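Local coordinates for protein AvrRpt2 (Erwinia amylovora, PDB 6HQZ) that acts as a type III effector of the fire blight pathogen and, as a C70-family papain-like cysteine protease, probably cleaves proteins of its plant host, at residues A[18-23]-A[38-43]; A[70-75]-A[141-146]. All coordinates share one frame; numbering follows the deposited sequence.

Interaction 1: A[18-23]-A[38-43]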
loop_
_atom_site.group_PDB
_atom_site.type_symbol
_atom_site.label_atom_id
_atom_site.label_comp_id
_atom_site.label_asym_id
_atom_site.label_seq_id
_atom_site.Cartn_x
_atom_site.Cartn_y
_atom_site.Cartn_z
ATOM N N MET A 18 -26.465 -17.376 3.028
ATOM C CA MET A 18 -25.093 -16.988 2.732
ATOM C C MET A 18 -25.044 -15.487 2.381
ATOM O O MET A 18 -24.304 -15.034 1.510
ATOM C CB MET A 18 -24.560 -17.830 1.584
ATOM C CG MET A 18 -24.349 -19.281 1.983
ATOM S SD MET A 18 -22.863 -19.273 2.984
ATOM C CE MET A 18 -21.683 -18.556 1.750
ATOM N N GLY A 19 -25.879 -14.745 3.072
ATOM C CA GLY A 19 -26.037 -13.323 2.815
ATOM C C GLY A 19 -24.734 -12.562 2.937
ATOM O O GLY A 19 -24.569 -11.594 2.189
ATOM N N CYS A 20 -23.799 -12.987 3.811
ATOM C CA CYS A 20 -22.530 -12.275 3.995
ATOM C C CYS A 20 -21.658 -12.412 2.747
ATOM O O CYS A 20 -20.981 -11.447 2.368
ATOM C CB CYS A 20 -21.797 -12.647 5.286
ATOM S SG CYS A 20 -21.494 -14.398 5.415
ATOM N N TRP A 21 -21.733 -13.550 2.059
ATOM C CA TRP A 21 -21.006 -13.682 0.773
ATOM C C TRP A 21 -21.463 -12.625 -0.277
ATOM O O TRP A 21 -20.627 -11.968 -0.970
ATOM C CB TRP A 21 -21.123 -15.108 0.229
ATOM C CG TRP A 21 -20.775 -15.241 -1.279
ATOM C CD1 TRP A 21 -21.625 -15.144 -2.337
ATOM C CD2 TRP A 21 -19.480 -15.458 -1.819
ATOM N NE1 TRP A 21 -20.923 -15.297 -3.523
ATOM C CE2 TRP A 21 -19.609 -15.522 -3.226
ATOM C CE3 TRP A 21 -18.241 -15.684 -1.248
ATOM C CZ2 TRP A 21 -18.528 -15.726 -4.067
ATOM C CZ3 TRP A 21 -17.158 -15.891 -2.088
ATOM C CH2 TRP A 21 -17.309 -15.913 -3.471
ATOM N N TYR A 22 -22.770 -12.493 -0.416
ATOM C CA TYR A 22 -23.290 -11.613 -1.471
ATOM C C TYR A 22 -22.993 -10.182 -1.100
ATOM O O TYR A 22 -22.597 -9.386 -1.983
ATOM C CB TYR A 22 -24.767 -11.833 -1.750
ATOM C CG TYR A 22 -25.021 -13.240 -2.233
ATOM C CD1 TYR A 22 -24.730 -13.595 -3.556
ATOM C CD2 TYR A 22 -25.522 -14.234 -1.386
ATOM C CE1 TYR A 22 -24.951 -14.880 -4.035
ATOM C CE2 TYR A 22 -25.749 -15.531 -1.853
ATOM C CZ TYR A 22 -25.471 -15.830 -3.185
ATOM O OH TYR A 22 -25.658 -17.075 -3.664
ATOM N N ALA A 23 -23.139 -9.867 0.185
ATOM C CA ALA A 23 -22.823 -8.524 0.626
ATOM C C ALA A 23 -21.347 -8.164 0.414
ATOM O O ALA A 23 -21.064 -7.063 -0.107
ATOM C CB ALA A 23 -23.232 -8.289 2.061
ATOM N N LEU A 38 -21.877 -25.082 -0.164
ATOM C CA LEU A 38 -22.024 -25.390 1.246
ATOM C C LEU A 38 -21.766 -24.059 2.013
ATOM O O LEU A 38 -21.383 -23.009 1.438
ATOM C CB LEU A 38 -21.112 -26.575 1.682
ATOM C CG LEU A 38 -21.294 -28.016 1.133
ATOM C CD1 LEU A 38 -20.164 -28.920 1.637
ATOM C CD2 LEU A 38 -22.649 -28.680 1.438
ATOM N N GLY A 39 -21.993 -24.120 3.306
ATOM C CA GLY A 39 -21.888 -22.971 4.159
ATOM C C GLY A 39 -20.486 -22.506 4.443
ATOM O O GLY A 39 -19.470 -22.993 3.891
ATOM N N LEU A 40 -20.459 -21.550 5.345
ATOM C CA LEU A 40 -19.245 -20.937 5.787
ATOM C C LEU A 40 -18.247 -21.874 6.500
ATOM O O LEU A 40 -17.021 -21.811 6.192
ATOM C CB LEU A 40 -19.593 -19.770 6.687
ATOM C CG LEU A 40 -20.228 -18.589 5.983
ATOM C CD1 LEU A 40 -20.283 -17.408 6.947
ATOM C CD2 LEU A 40 -19.450 -18.170 4.754
ATOM N N PRO A 41 -18.726 -22.680 7.472
ATOM C CA PRO A 41 -17.777 -23.633 8.098
ATOM C C PRO A 41 -17.054 -24.535 7.100
ATOM O O PRO A 41 -15.862 -24.776 7.254
ATOM C CB PRO A 41 -18.650 -24.496 9.013
ATOM C CG PRO A 41 -19.975 -23.816 9.093
ATOM C CD PRO A 41 -20.074 -22.738 8.096
ATOM N N GLU A 42 -17.766 -24.946 6.069
ATOM C CA GLU A 42 -17.188 -25.836 5.062
ATOM C C GLU A 42 -16.206 -25.111 4.124
ATOM O O GLU A 42 -15.179 -25.667 3.675
ATOM C CB GLU A 42 -18.312 -26.560 4.325
ATOM C CG GLU A 42 -19.094 -27.510 5.249
ATOM C CD GLU A 42 -20.082 -26.829 6.209
ATOM O OE1 GLU A 42 -20.530 -25.675 5.926
ATOM O OE2 GLU A 42 -20.419 -27.479 7.248
ATOM N N LEU A 43 -16.542 -23.863 3.842
ATOM C CA LEU A 43 -15.721 -23.008 3.035
ATOM C C LEU A 43 -14.433 -22.683 3.797
ATOM O O LEU A 43 -13.386 -22.655 3.179
ATOM C CB LEU A 43 -16.471 -21.713 2.694
ATOM C CG LEU A 43 -15.674 -20.643 1.944
ATOM C CD1 LEU A 43 -15.242 -21.227 0.629
ATOM C CD2 LEU A 43 -16.449 -19.356 1.767
#

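Interaction 2: A[70-75]-A[141-146]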
loop_
_atom_site.group_PDB
_atom_site.type_symbol
_atom_site.label_atom_id
_atom_site.label_comp_id
_atom_site.label_asym_id
_atom_site.label_seq_id
_atom_site.Cartn_x
_atom_site.Cartn_y
_atom_site.Cartn_z
ATOM N N VAL A 70 -5.108 -13.798 -1.425
ATOM C CA VAL A 70 -3.847 -13.345 -0.860
ATOM C C VAL A 70 -3.050 -14.551 -0.361
ATOM O O VAL A 70 -3.603 -15.366 0.378
ATOM C CB VAL A 70 -4.146 -12.463 0.359
ATOM C CG1 VAL A 70 -2.825 -12.072 1.042
ATOM C CG2 VAL A 70 -4.960 -11.235 -0.014
ATOM N N SER A 71 -1.765 -14.649 -0.714
ATOM C CA SER A 71 -0.886 -15.683 -0.209
ATOM C C SER A 71 -0.658 -15.476 1.241
ATOM O O SER A 71 -0.111 -14.446 1.657
ATOM C CB SER A 71 0.485 -15.653 -0.878
ATOM O OG SER A 71 0.305 -16.013 -2.202
ATOM N N LEU A 72 -1.099 -16.450 2.019
ATOM C CA LEU A 72 -1.017 -16.377 3.450
ATOM C C LEU A 72 0.365 -16.638 3.990
ATOM O O LEU A 72 1.021 -17.601 3.602
ATOM C CB LEU A 72 -2.001 -17.369 4.080
ATOM C CG LEU A 72 -3.458 -17.069 3.693
ATOM C CD1 LEU A 72 -4.363 -18.112 4.348
ATOM C CD2 LEU A 72 -3.926 -15.673 4.119
ATOM N N PRO A 73 0.790 -15.851 4.962
ATOM C CA PRO A 73 2.123 -16.090 5.521
ATOM C C PRO A 73 2.213 -17.359 6.389
ATOM O O PRO A 73 1.269 -17.729 7.111
ATOM C CB PRO A 73 2.340 -14.844 6.391
ATOM C CG PRO A 73 0.983 -14.364 6.709
ATOM C CD PRO A 73 0.171 -14.643 5.521
ATOM N N GLU A 74 3.367 -17.989 6.315
ATOM C CA GLU A 74 3.652 -19.238 7.007
ATOM C C GLU A 74 3.527 -19.063 8.491
ATOM O O GLU A 74 3.149 -19.989 9.191
ATOM C CB GLU A 74 5.079 -19.712 6.710
ATOM C CG GLU A 74 5.200 -20.890 5.792
ATOM C CD GLU A 74 6.667 -21.336 5.593
ATOM O OE1 GLU A 74 7.417 -21.649 6.597
ATOM O OE2 GLU A 74 7.066 -21.408 4.394
ATOM N N SER A 75 3.855 -17.855 8.963
ATOM C CA SER A 75 3.902 -17.531 10.371
ATOM C C SER A 75 2.492 -17.439 10.957
ATOM O O SER A 75 2.347 -17.343 12.158
ATOM C CB SER A 75 4.553 -16.148 10.516
ATOM O OG SER A 75 3.750 -15.212 9.771
ATOM N N LEU A 141 -8.656 -15.375 11.798
ATOM C CA LEU A 141 -8.684 -15.550 10.365
ATOM C C LEU A 141 -8.699 -17.012 9.981
ATOM O O LEU A 141 -8.150 -17.876 10.723
ATOM C CB LEU A 141 -7.436 -14.895 9.717
ATOM C CG LEU A 141 -7.360 -14.903 8.205
ATOM C CD1 LEU A 141 -8.439 -14.077 7.505
ATOM C CD2 LEU A 141 -5.983 -14.380 7.789
ATOM N N ALA A 142 -9.369 -17.306 8.881
ATOM C CA ALA A 142 -9.435 -18.681 8.366
ATOM C C ALA A 142 -8.122 -19.236 7.771
ATOM O O ALA A 142 -8.122 -19.685 6.671
ATOM C CB ALA A 142 -10.547 -18.776 7.337
ATOM N N TRP A 143 -7.098 -19.341 8.588
ATOM C CA TRP A 143 -5.757 -19.773 8.172
ATOM C C TRP A 143 -5.721 -21.125 7.510
ATOM O O TRP A 143 -4.851 -21.383 6.712
ATOM C CB TRP A 143 -4.830 -19.786 9.365
ATOM C CG TRP A 143 -4.575 -18.475 9.901
ATOM C CD1 TRP A 143 -5.083 -17.952 11.017
ATOM C CD2 TRP A 143 -3.741 -17.481 9.327
ATOM N NE1 TRP A 143 -4.604 -16.690 11.212
ATOM C CE2 TRP A 143 -3.792 -16.362 10.172
ATOM C CE3 TRP A 143 -2.936 -17.435 8.188
ATOM C CZ2 TRP A 143 -3.068 -15.175 9.911
ATOM C CZ3 TRP A 143 -2.168 -16.271 7.946
ATOM C CH2 TRP A 143 -2.273 -15.152 8.795
ATOM N N ARG A 144 -6.692 -21.978 7.795
ATOM C CA ARG A 144 -6.702 -23.326 7.292
ATOM C C ARG A 144 -6.903 -23.415 5.799
ATOM O O ARG A 144 -6.536 -24.446 5.184
ATOM C CB ARG A 144 -7.746 -24.214 7.998
ATOM C CG ARG A 144 -7.793 -25.634 7.511
ATOM C CD ARG A 144 -8.760 -26.461 8.334
ATOM N NE ARG A 144 -8.195 -27.759 8.548
ATOM C CZ ARG A 144 -8.694 -28.632 9.412
ATOM N NH1 ARG A 144 -9.789 -28.333 10.134
ATOM N NH2 ARG A 144 -8.093 -29.798 9.557
ATOM N N VAL A 145 -7.441 -22.375 5.198
ATOM C CA VAL A 145 -7.765 -22.441 3.758
ATOM C C VAL A 145 -7.016 -21.349 3.023
ATOM O O VAL A 145 -6.858 -20.235 3.567
ATOM C CB VAL A 145 -9.275 -22.353 3.447
ATOM C CG1 VAL A 145 -9.974 -23.591 4.019
ATOM C CG2 VAL A 145 -9.918 -21.069 3.954
ATOM N N PRO A 146 -6.563 -21.629 1.825
ATOM C CA PRO A 146 -5.808 -20.611 1.094
ATOM C C PRO A 146 -6.660 -19.430 0.651
ATOM O O PRO A 146 -6.100 -18.395 0.301
ATOM C CB PRO A 146 -5.280 -21.366 -0.143
ATOM C CG PRO A 146 -5.439 -22.770 0.180
ATOM C CD PRO A 146 -6.577 -22.917 1.107
HETATM O O HOH W 1 -6.123 -15.868 1.434
HETATM O O HOH W 2 -3.305 -18.444 0.172
#

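Interaction 1: A[18-23]-A[38-43]
The N-terminal ends of helices 19-27 and 40-45 meet through Met18, Cys20 and Leu40. Papain-like proteases carry their nucleophilic cysteine at the start of their central helix, and the place of Cys20, just before Trp21 in the first turn of helix 19-27, is consistent with that role. Leu40 straddles the gap with both branches. Its CD1 lies 3.6 Å from Cys20 SG, which a chi1 of 56° places between the backbone N and the carbonyl carbon, while its CD2 lies 3.8 Å from Met18 CE. Met18 is bent at both chi2 (-75°) and chi3 (-59°), which folds the thioether back: its SD stands 4.0 Å from Gly39 CA, and the Met18 and Leu40 side chains slide past each other in opposite directions. No hydrogen bond joins the segments, and contact between apolar surfaces carries the pairing.

Each helix has its N-cap in the contact: Met18 before 19-27, Gly39 before 40-45. The starts of the two helices thus lie side by side, with Met18 and Gly39 the nearest backbone pair at 6.9 Å between CA atoms. Beside the contact, Trp21 CD1 stands 3.6 Å above the plane of the Tyr22 ring, over its centre, and Trp21 NE1 is hydrogen-bonded to Ser34 O in the intervening loop. Met106 of strand 104-113 touches Cys20, Trp21 and Leu40, and Trp104 of that strand also packs on Leu40. Helix 49-65 borders 38-43, where Gln54 meets Leu38 and Leu43.

Interaction 2: A[70-75]-A[141-146]
A type I beta turn, Ala142 to Val145, and the extended chain leaving strand 67-69 close on each other around Leu72, which buries more surface in the contact than any other residue. With CG beside the backbone N (chi1 -61°), Leu72 sends CD1 to 3.4 Å from Val145 O, against the backbone of the turn. Its CD2 approaches Leu141 CD2, and its CB comes obliquely to Trp143 CZ3 at 4.0 Å. Pro73 takes the neighbouring part of the indole: the Pro73 and Trp143 side chains cross at about a right angle, and Pro73 CD meets the edge at CZ3, near the ring plane, at 3.7 Å. Leu141 CD2 covers one face of the same indole, offset toward the rim. The tryptophan is thus packed from its edge by the proline and over a face by a leucine of its own segment, while Trp143 NE1 is hydrogen-bonded to Asn138 O.

No direct hydrogen bond crosses between the segments. Val70 O and Pro146 O lie 3.9 Å apart, and water bridges these two acceptors: water 2 donates to Val70 O at 3.1 Å and to Pro146 O at 2.8 Å. Water 1 also lies within bonding distance of both carbonyls, but it cannot serve every acceptor around it at once. Within 141-146, Ala142 centres an inverse gamma turn that overlaps the beta turn. Val70 still bonds to Met149 of strand 149-152; beyond it, water and side-chain packing link the flanking loops at the edge of the papain-like protease's antiparallel sheet.

In the fold
From the N terminus, interaction 1 comes first: it closes a short loop of 14 residues that brings helix 40-45 back to the start of helix 19-27. The chain then runs through helix 49-65 and strand 67-69 before interaction 2 opens, so the two follow in series and neither encloses the other. Interaction 2 closes a much longer loop, 65 residues holding helix 80-90, the four strands from 93 to 133 and helix 134-140. Their centres lie about 18 Å apart, yet they touch where Leu43 O packs on Val145 CG1. Tyr44 meets Ala142 and Val145, and Leu43 O bonds His147 NE2, linking helix 40-45 to the approach to strand 149-152.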